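Local coordinates for protein N-acetylneuraminate lyase (PDB 4WOZ) that is a lyase of the dihydrodipicolinate synthetase family, a TIM-barrel protein present as an assembly of four chains, at residues 37-42 with 272-277; 114-119 with 142-147; 194-199 with 211-216. All coordinates share one frame; numbering follows the deposited sequence.

Contact 1 of 3, residues 37-42 with 272-277; sequences LRQIIR and QGVEAG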
# COMPACT_ATOMS: atom_id res chain seq x y z
N LEU A 37 5.91 -27.03 -26.17
CA LEU A 37 4.65 -26.30 -26.08
C LEU A 37 3.49 -27.24 -26.41
O LEU A 37 2.47 -27.23 -25.73
CB LEU A 37 4.65 -25.11 -27.03
CG LEU A 37 3.33 -24.34 -27.20
CD1 LEU A 37 2.76 -23.93 -25.84
CD2 LEU A 37 3.58 -23.12 -28.06
N ARG A 38 3.67 -28.05 -27.45
CA ARG A 38 2.63 -28.99 -27.85
C ARG A 38 2.43 -30.07 -26.79
O ARG A 38 1.31 -30.57 -26.60
CB ARG A 38 2.97 -29.61 -29.21
CG ARG A 38 2.67 -28.69 -30.39
CD ARG A 38 3.31 -29.18 -31.68
NE ARG A 38 3.03 -28.28 -32.80
CZ ARG A 38 1.85 -28.17 -33.40
NH1 ARG A 38 0.82 -28.91 -33.00
NH2 ARG A 38 1.69 -27.31 -34.40
N GLN A 39 3.49 -30.43 -26.08
CA GLN A 39 3.38 -31.44 -25.04
C GLN A 39 2.61 -30.87 -23.85
O GLN A 39 1.78 -31.55 -23.24
CB GLN A 39 4.76 -31.91 -24.58
CG GLN A 39 5.63 -32.49 -25.70
CD GLN A 39 6.94 -33.06 -25.19
OE1 GLN A 39 7.51 -32.57 -24.21
NE2 GLN A 39 7.43 -34.10 -25.86
N ILE A 40 2.87 -29.61 -23.51
CA ILE A 40 2.17 -28.97 -22.40
C ILE A 40 0.67 -28.99 -22.72
O ILE A 40 -0.15 -29.39 -21.90
CB ILE A 40 2.61 -27.50 -22.21
CG1 ILE A 40 4.07 -27.44 -21.71
CG2 ILE A 40 1.69 -26.79 -21.21
CD1 ILE A 40 4.64 -26.02 -21.62
N ILE A 41 0.34 -28.55 -23.93
CA ILE A 41 -1.04 -28.51 -24.39
C ILE A 41 -1.68 -29.90 -24.30
O ILE A 41 -2.75 -30.06 -23.73
CB ILE A 41 -1.10 -28.01 -25.85
CG1 ILE A 41 -0.61 -26.57 -25.91
CG2 ILE A 41 -2.53 -28.15 -26.40
CD1 ILE A 41 -0.50 -26.00 -27.31
N ARG A 42 -1.02 -30.89 -24.88
CA ARG A 42 -1.51 -32.27 -24.87
C ARG A 42 -1.68 -32.78 -23.45
O ARG A 42 -2.60 -33.54 -23.16
CB ARG A 42 -0.53 -33.17 -25.63
CG ARG A 42 -0.63 -33.08 -27.15
CD ARG A 42 -1.37 -34.29 -27.71
NE ARG A 42 -2.75 -34.40 -27.23
CZ ARG A 42 -3.77 -33.71 -27.72
NH1 ARG A 42 -3.58 -32.85 -28.71
NH2 ARG A 42 -4.99 -33.89 -27.23
N GLN A 272 6.50 -34.72 -15.15
CA GLN A 272 5.26 -35.33 -15.63
C GLN A 272 5.41 -35.75 -17.10
O GLN A 272 4.43 -36.12 -17.74
CB GLN A 272 4.08 -34.38 -15.45
CG GLN A 272 3.88 -33.92 -14.00
CD GLN A 272 2.56 -33.21 -13.76
OE1 GLN A 272 2.13 -32.38 -14.57
NE2 GLN A 272 1.91 -33.52 -12.65
N GLY A 273 6.64 -35.70 -17.60
CA GLY A 273 6.91 -36.10 -18.97
C GLY A 273 6.72 -35.02 -20.02
O GLY A 273 6.53 -35.32 -21.20
N VAL A 274 6.78 -33.76 -19.59
CA VAL A 274 6.59 -32.64 -20.50
C VAL A 274 7.83 -31.74 -20.52
O VAL A 274 8.32 -31.32 -19.47
CB VAL A 274 5.36 -31.79 -20.08
CG1 VAL A 274 5.20 -30.59 -21.00
CG2 VAL A 274 4.10 -32.66 -20.11
N GLU A 275 8.33 -31.45 -21.72
CA GLU A 275 9.50 -30.59 -21.86
C GLU A 275 9.13 -29.12 -21.68
O GLU A 275 9.19 -28.34 -22.63
CB GLU A 275 10.15 -30.79 -23.24
CG GLU A 275 10.82 -32.14 -23.44
CD GLU A 275 11.53 -32.24 -24.77
OE1 GLU A 275 12.42 -31.39 -25.03
OE2 GLU A 275 11.22 -33.15 -25.56
N ALA A 276 8.74 -28.76 -20.46
CA ALA A 276 8.35 -27.39 -20.15
C ALA A 276 9.54 -26.46 -20.33
O ALA A 276 9.38 -25.27 -20.62
CB ALA A 276 7.81 -27.31 -18.73
N GLY A 277 10.74 -27.00 -20.13
CA GLY A 277 11.95 -26.22 -20.29
C GLY A 277 12.24 -25.13 -19.28
O GLY A 277 11.99 -25.28 -18.08

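Contact 2 of 3, residues 114-119 with 142-147; sequences ISAVTP and NRLIIY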
# COMPACT_ATOMS: atom_id res chain seq x y z
N ILE A 114 -12.00 -14.04 -26.29
CA ILE A 114 -10.76 -13.34 -26.04
C ILE A 114 -10.83 -12.73 -24.66
O ILE A 114 -11.91 -12.60 -24.08
CB ILE A 114 -10.49 -12.23 -27.09
CG1 ILE A 114 -11.52 -11.11 -26.95
CG2 ILE A 114 -10.54 -12.83 -28.49
CD1 ILE A 114 -11.22 -9.90 -27.83
N SER A 115 -9.67 -12.36 -24.13
CA SER A 115 -9.58 -11.76 -22.81
C SER A 115 -8.59 -10.61 -22.90
O SER A 115 -7.73 -10.59 -23.78
CB SER A 115 -9.08 -12.81 -21.81
OG SER A 115 -9.09 -12.29 -20.49
N ALA A 116 -8.71 -9.65 -21.99
CA ALA A 116 -7.80 -8.51 -22.00
C ALA A 116 -7.53 -7.99 -20.60
O ALA A 116 -8.44 -7.56 -19.90
CB ALA A 116 -8.37 -7.39 -22.88
N VAL A 117 -6.27 -8.03 -20.20
CA VAL A 117 -5.89 -7.54 -18.89
C VAL A 117 -6.01 -6.02 -18.90
O VAL A 117 -5.95 -5.40 -19.96
CB VAL A 117 -4.42 -7.90 -18.54
CG1 VAL A 117 -3.48 -7.34 -19.59
CG2 VAL A 117 -4.06 -7.36 -17.17
N THR A 118 -6.22 -5.44 -17.73
CA THR A 118 -6.32 -3.99 -17.61
C THR A 118 -4.97 -3.41 -18.03
O THR A 118 -3.92 -3.93 -17.63
CB THR A 118 -6.61 -3.59 -16.15
OG1 THR A 118 -7.82 -4.22 -15.71
CG2 THR A 118 -6.77 -2.09 -16.03
N PRO A 119 -4.97 -2.35 -18.85
CA PRO A 119 -3.68 -1.78 -19.26
C PRO A 119 -2.90 -1.32 -18.02
O PRO A 119 -3.47 -0.72 -17.12
CB PRO A 119 -4.10 -0.63 -20.17
CG PRO A 119 -5.41 -0.19 -19.58
CD PRO A 119 -6.09 -1.51 -19.30
N ASN A 142 -16.37 -11.43 -31.80
CA ASN A 142 -16.08 -12.39 -30.75
C ASN A 142 -16.71 -11.92 -29.44
O ASN A 142 -17.54 -11.01 -29.43
CB ASN A 142 -14.56 -12.51 -30.59
CG ASN A 142 -14.11 -13.92 -30.21
OD1 ASN A 142 -14.71 -14.56 -29.35
ND2 ASN A 142 -13.05 -14.40 -30.85
N ARG A 143 -16.32 -12.56 -28.33
CA ARG A 143 -16.83 -12.21 -27.01
C ARG A 143 -15.62 -11.97 -26.10
O ARG A 143 -14.62 -12.67 -26.21
CB ARG A 143 -17.70 -13.34 -26.46
CG ARG A 143 -18.90 -13.65 -27.33
CD ARG A 143 -19.54 -14.99 -26.97
NE ARG A 143 -18.64 -16.12 -27.23
CZ ARG A 143 -18.92 -17.38 -26.92
NH1 ARG A 143 -20.07 -17.68 -26.33
NH2 ARG A 143 -18.05 -18.34 -27.20
N LEU A 144 -15.72 -11.00 -25.20
CA LEU A 144 -14.59 -10.71 -24.33
C LEU A 144 -14.79 -10.85 -22.82
O LEU A 144 -15.85 -10.53 -22.27
CB LEU A 144 -14.06 -9.30 -24.64
CG LEU A 144 -12.81 -8.85 -23.87
CD1 LEU A 144 -12.00 -7.89 -24.70
CD2 LEU A 144 -13.22 -8.21 -22.56
N ILE A 145 -13.74 -11.33 -22.17
CA ILE A 145 -13.72 -11.51 -20.73
C ILE A 145 -12.69 -10.54 -20.15
O ILE A 145 -11.57 -10.45 -20.64
CB ILE A 145 -13.29 -12.95 -20.38
CG1 ILE A 145 -14.35 -13.94 -20.87
CG2 ILE A 145 -13.08 -13.07 -18.87
CD1 ILE A 145 -13.89 -15.38 -20.82
N ILE A 146 -13.09 -9.80 -19.12
CA ILE A 146 -12.19 -8.85 -18.47
C ILE A 146 -11.19 -9.61 -17.59
O ILE A 146 -11.55 -10.61 -16.98
CB ILE A 146 -12.97 -7.89 -17.56
CG1 ILE A 146 -13.99 -7.11 -18.39
CG2 ILE A 146 -12.01 -6.96 -16.84
CD1 ILE A 146 -14.99 -6.35 -17.55
N TYR A 147 -9.95 -9.12 -17.53
CA TYR A 147 -8.90 -9.74 -16.71
C TYR A 147 -8.31 -8.66 -15.79
O TYR A 147 -7.45 -7.89 -16.20
CB TYR A 147 -7.83 -10.34 -17.63
CG TYR A 147 -6.63 -10.95 -16.94
CD1 TYR A 147 -6.73 -11.48 -15.65
CD2 TYR A 147 -5.40 -11.04 -17.59
CE1 TYR A 147 -5.63 -12.07 -15.03
CE2 TYR A 147 -4.29 -11.63 -16.98
CZ TYR A 147 -4.41 -12.14 -15.70
OH TYR A 147 -3.32 -12.71 -15.08

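Contact 3 of 3, residues 194-199 with 211-216; sequences KLIFAG and GVDGAI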
# COMPACT_ATOMS: atom_id res chain seq x y z
N LYS A 194 -23.69 -12.80 -16.40
CA LYS A 194 -22.32 -12.73 -16.89
C LYS A 194 -21.49 -13.87 -16.29
O LYS A 194 -21.82 -14.39 -15.23
CB LYS A 194 -21.69 -11.39 -16.51
CG LYS A 194 -22.44 -10.16 -17.04
CD LYS A 194 -22.36 -10.06 -18.56
CE LYS A 194 -22.98 -8.77 -19.06
NZ LYS A 194 -22.75 -8.55 -20.52
N LEU A 195 -20.41 -14.25 -16.96
CA LEU A 195 -19.55 -15.31 -16.46
C LEU A 195 -18.54 -14.74 -15.49
O LEU A 195 -17.97 -13.68 -15.72
CB LEU A 195 -18.80 -15.98 -17.61
CG LEU A 195 -19.62 -16.70 -18.68
CD1 LEU A 195 -18.70 -17.13 -19.81
CD2 LEU A 195 -20.32 -17.91 -18.06
N ILE A 196 -18.31 -15.45 -14.38
CA ILE A 196 -17.32 -15.00 -13.41
C ILE A 196 -16.32 -16.12 -13.17
O ILE A 196 -16.69 -17.20 -12.70
CB ILE A 196 -17.96 -14.59 -12.07
CG1 ILE A 196 -18.96 -13.44 -12.29
CG2 ILE A 196 -16.86 -14.13 -11.09
CD1 ILE A 196 -19.73 -13.06 -11.04
N PHE A 197 -15.07 -15.87 -13.51
CA PHE A 197 -14.02 -16.87 -13.35
C PHE A 197 -13.10 -16.54 -12.19
O PHE A 197 -12.67 -15.40 -12.04
CB PHE A 197 -13.19 -16.98 -14.62
CG PHE A 197 -13.93 -17.54 -15.79
CD1 PHE A 197 -14.11 -18.92 -15.92
CD2 PHE A 197 -14.46 -16.70 -16.76
CE1 PHE A 197 -14.80 -19.44 -17.01
CE2 PHE A 197 -15.15 -17.22 -17.85
CZ PHE A 197 -15.32 -18.59 -17.98
N ALA A 198 -12.80 -17.55 -11.38
CA ALA A 198 -11.90 -17.39 -10.25
C ALA A 198 -10.48 -17.49 -10.81
O ALA A 198 -10.20 -18.34 -11.66
CB ALA A 198 -12.15 -18.50 -9.23
N GLY A 199 -9.59 -16.63 -10.34
CA GLY A 199 -8.22 -16.65 -10.82
C GLY A 199 -7.22 -16.91 -9.71
O GLY A 199 -6.02 -16.76 -9.90
N GLY A 211 -20.50 -18.97 -6.25
CA GLY A 211 -21.10 -19.08 -7.57
C GLY A 211 -20.30 -18.82 -8.83
O GLY A 211 -20.91 -18.58 -9.88
N VAL A 212 -18.97 -18.86 -8.78
CA VAL A 212 -18.20 -18.62 -10.00
C VAL A 212 -18.56 -19.66 -11.06
O VAL A 212 -18.98 -20.78 -10.74
CB VAL A 212 -16.67 -18.66 -9.76
CG1 VAL A 212 -16.27 -17.52 -8.84
CG2 VAL A 212 -16.25 -20.00 -9.19
N ASP A 213 -18.40 -19.28 -12.32
CA ASP A 213 -18.73 -20.16 -13.43
C ASP A 213 -17.60 -21.07 -13.88
O ASP A 213 -17.77 -21.87 -14.80
CB ASP A 213 -19.21 -19.30 -14.59
CG ASP A 213 -20.47 -18.54 -14.25
OD1 ASP A 213 -21.53 -19.19 -14.19
OD2 ASP A 213 -20.41 -17.31 -14.02
N GLY A 214 -16.46 -20.95 -13.22
CA GLY A 214 -15.32 -21.77 -13.57
C GLY A 214 -14.07 -21.15 -13.01
O GLY A 214 -14.13 -20.21 -12.21
N ALA A 215 -12.91 -21.64 -13.43
CA ALA A 215 -11.66 -21.10 -12.92
C ALA A 215 -10.58 -21.14 -13.98
O ALA A 215 -10.57 -22.02 -14.85
CB ALA A 215 -11.22 -21.90 -11.68
N ILE A 216 -9.70 -20.16 -13.92
CA ILE A 216 -8.58 -20.04 -14.85
C ILE A 216 -7.37 -19.98 -13.94
O ILE A 216 -7.18 -19.00 -13.22
CB ILE A 216 -8.68 -18.75 -15.69
CG1 ILE A 216 -9.94 -18.80 -16.55
CG2 ILE A 216 -7.42 -18.59 -16.55
CD1 ILE A 216 -10.29 -17.49 -17.24
O HOH W 1 -5.01 -17.12 -12.98

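Contact 1 of 3, residues 37-42 with 272-277
Q39 and I40 on helix 34-48 pack against V274, E275 and A276 of the loop after helix 261-271, a helix-to-loop contact, only partly buried, its centre about 17 Å from the centre of the chain. Its polar half is one hydrogen bond: E275 N donates to Q39 OE1 at 2.9 Å; the N-H...O angle is 166°, and the N-H arrives nearly in line with the amide C=O. Q39 reaches it with CG anti to its carbonyl carbon (chi1 -58°) and an extended chain beyond. Glutamine suits this place, being long and polar at its tip. The loop peptide is presented by a Schellman motif that ends helix 261-271: G273, at positive phi, is its C-prime residue, with V274 N bonded to L269 O and G273 N to E270 O. Next to this bond the contact is apolar. I40 CG1 lies 3.4 Å from V274 CG1, closer than usual for two carbons, and the two branched side chains cross at about a right angle. I40 CD1 reaches on to A276 CB at 4.5 Å; A276, whose methyl also touches K266 and L269, is small enough to sit between helix 261-271 and I40. The carboxylate of E275 is turned 74° from the Q39 amide and forms a salt bridge with K35.

Contact 2 of 3, residues 114-119 with 142-147
Strands 114-117 and 144-147 run parallel, their axes 4.6 Å apart at 25°, and are joined by backbone bonds in which I114 N gives to R143 O (3.0 Å), I145 N to I114 O (2.9 Å), A116 N to I145 O, Y147 N to A116 O and T118 N to Y147 O. Before the second strand begins, N142 OD1 accepts the N-H of R143, while its ND2 is held by T107 OG1 and Y111 O. This fixes the amide beside I114 CG2, which lies 3.8 Å from N142 ND2. The residues I114, A116, L144 and I146 face helix 126-138. On that side I114 CD1 meets L144 CD1 at 3.8 Å, and A116 CB touches the same leucine methyl from further along; branched aliphatic chains fill the layer between sheet and helix, and the small A116 packs directly on I136 of the helix. The opposite face carries S115, V117, I145 and Y147. Y147, with CG anti to its backbone N (chi1 177°), carries its ring obliquely across V117, and V117 CB comes to Y147 CD2 at 3.4 Å. The Y147 side chain also packs on Y121 of a neighbouring subunit. S115 suits a buried position because its hydroxyl finds a hydrogen-bonding partner there, Y54 OH, and S115 OG lies 3.1 Å from I145 O. With strands 86-90 and 171-176 flanking the pair and helix 126-138 joining its two members, this is the right-handed beta-alpha-beta crossover from which a TIM barrel is built.

Contact 3 of 3, residues 194-199 with 211-216
The last beta-alpha-beta unit of the TIM barrel brings L195, I196, F197 and A198 of strand 195-198 against V212, D213 and the start of strand 214-217, with helix 204-209 linking the two strands along the chain. D213 grips the entry to this pair with both backbone and side chain: D213 N donates to I196 O at 2.7 Å, and D213 OD2 accepts from I196 N at 2.8 Å on its anti lone pair, away from the other carboxylate oxygen. Aspartate fits because its short chain, with CG anti to the carbonyl carbon (chi1 -63°), folds back onto the neighbouring strand; the same OD2 forms a salt bridge with R188. L195 CD2 lies across the carboxylate stem, 3.9 Å from D213 CG. Further on, A198 N bonds to G214 O and I216 N to A198 O at 2.9 Å. The lack of a side chain at G214 leaves room for the F197 ring, whose edge meets A215 N in plane. I216 CD1 approaches F197 CG obliquely at 3.9 Å, while V212 CG1 packs on I196 CG2 at 4.1 Å. At the strand ends one water donates to I216 O at 2.9 Å and to G199 O at 3.3 Å.

In the fold
Contacts 2 and 3 belong to the buried barrel sheet, contact 1, only partly buried, to the outer layer of the fold. Residues 114-119 with 142-147 and 194-199 with 211-216 each join two neighbouring parallel strands, with strand 171-176 between the two pairs; they meet where I145 CD1 packs on F197 CE2 at 3.7 Å. Contact 1 lies on the other side of the chain's centre, 26 Å from each in centre-to-centre distance, and encloses both along the sequence. Its chemistry differs accordingly: one hydrogen bond to a side-chain amide and a small aliphatic patch tie a loop to an outer helix, whereas contact 2 relies mainly on successive backbone bonds and contact 3 supplements these with a carboxylate.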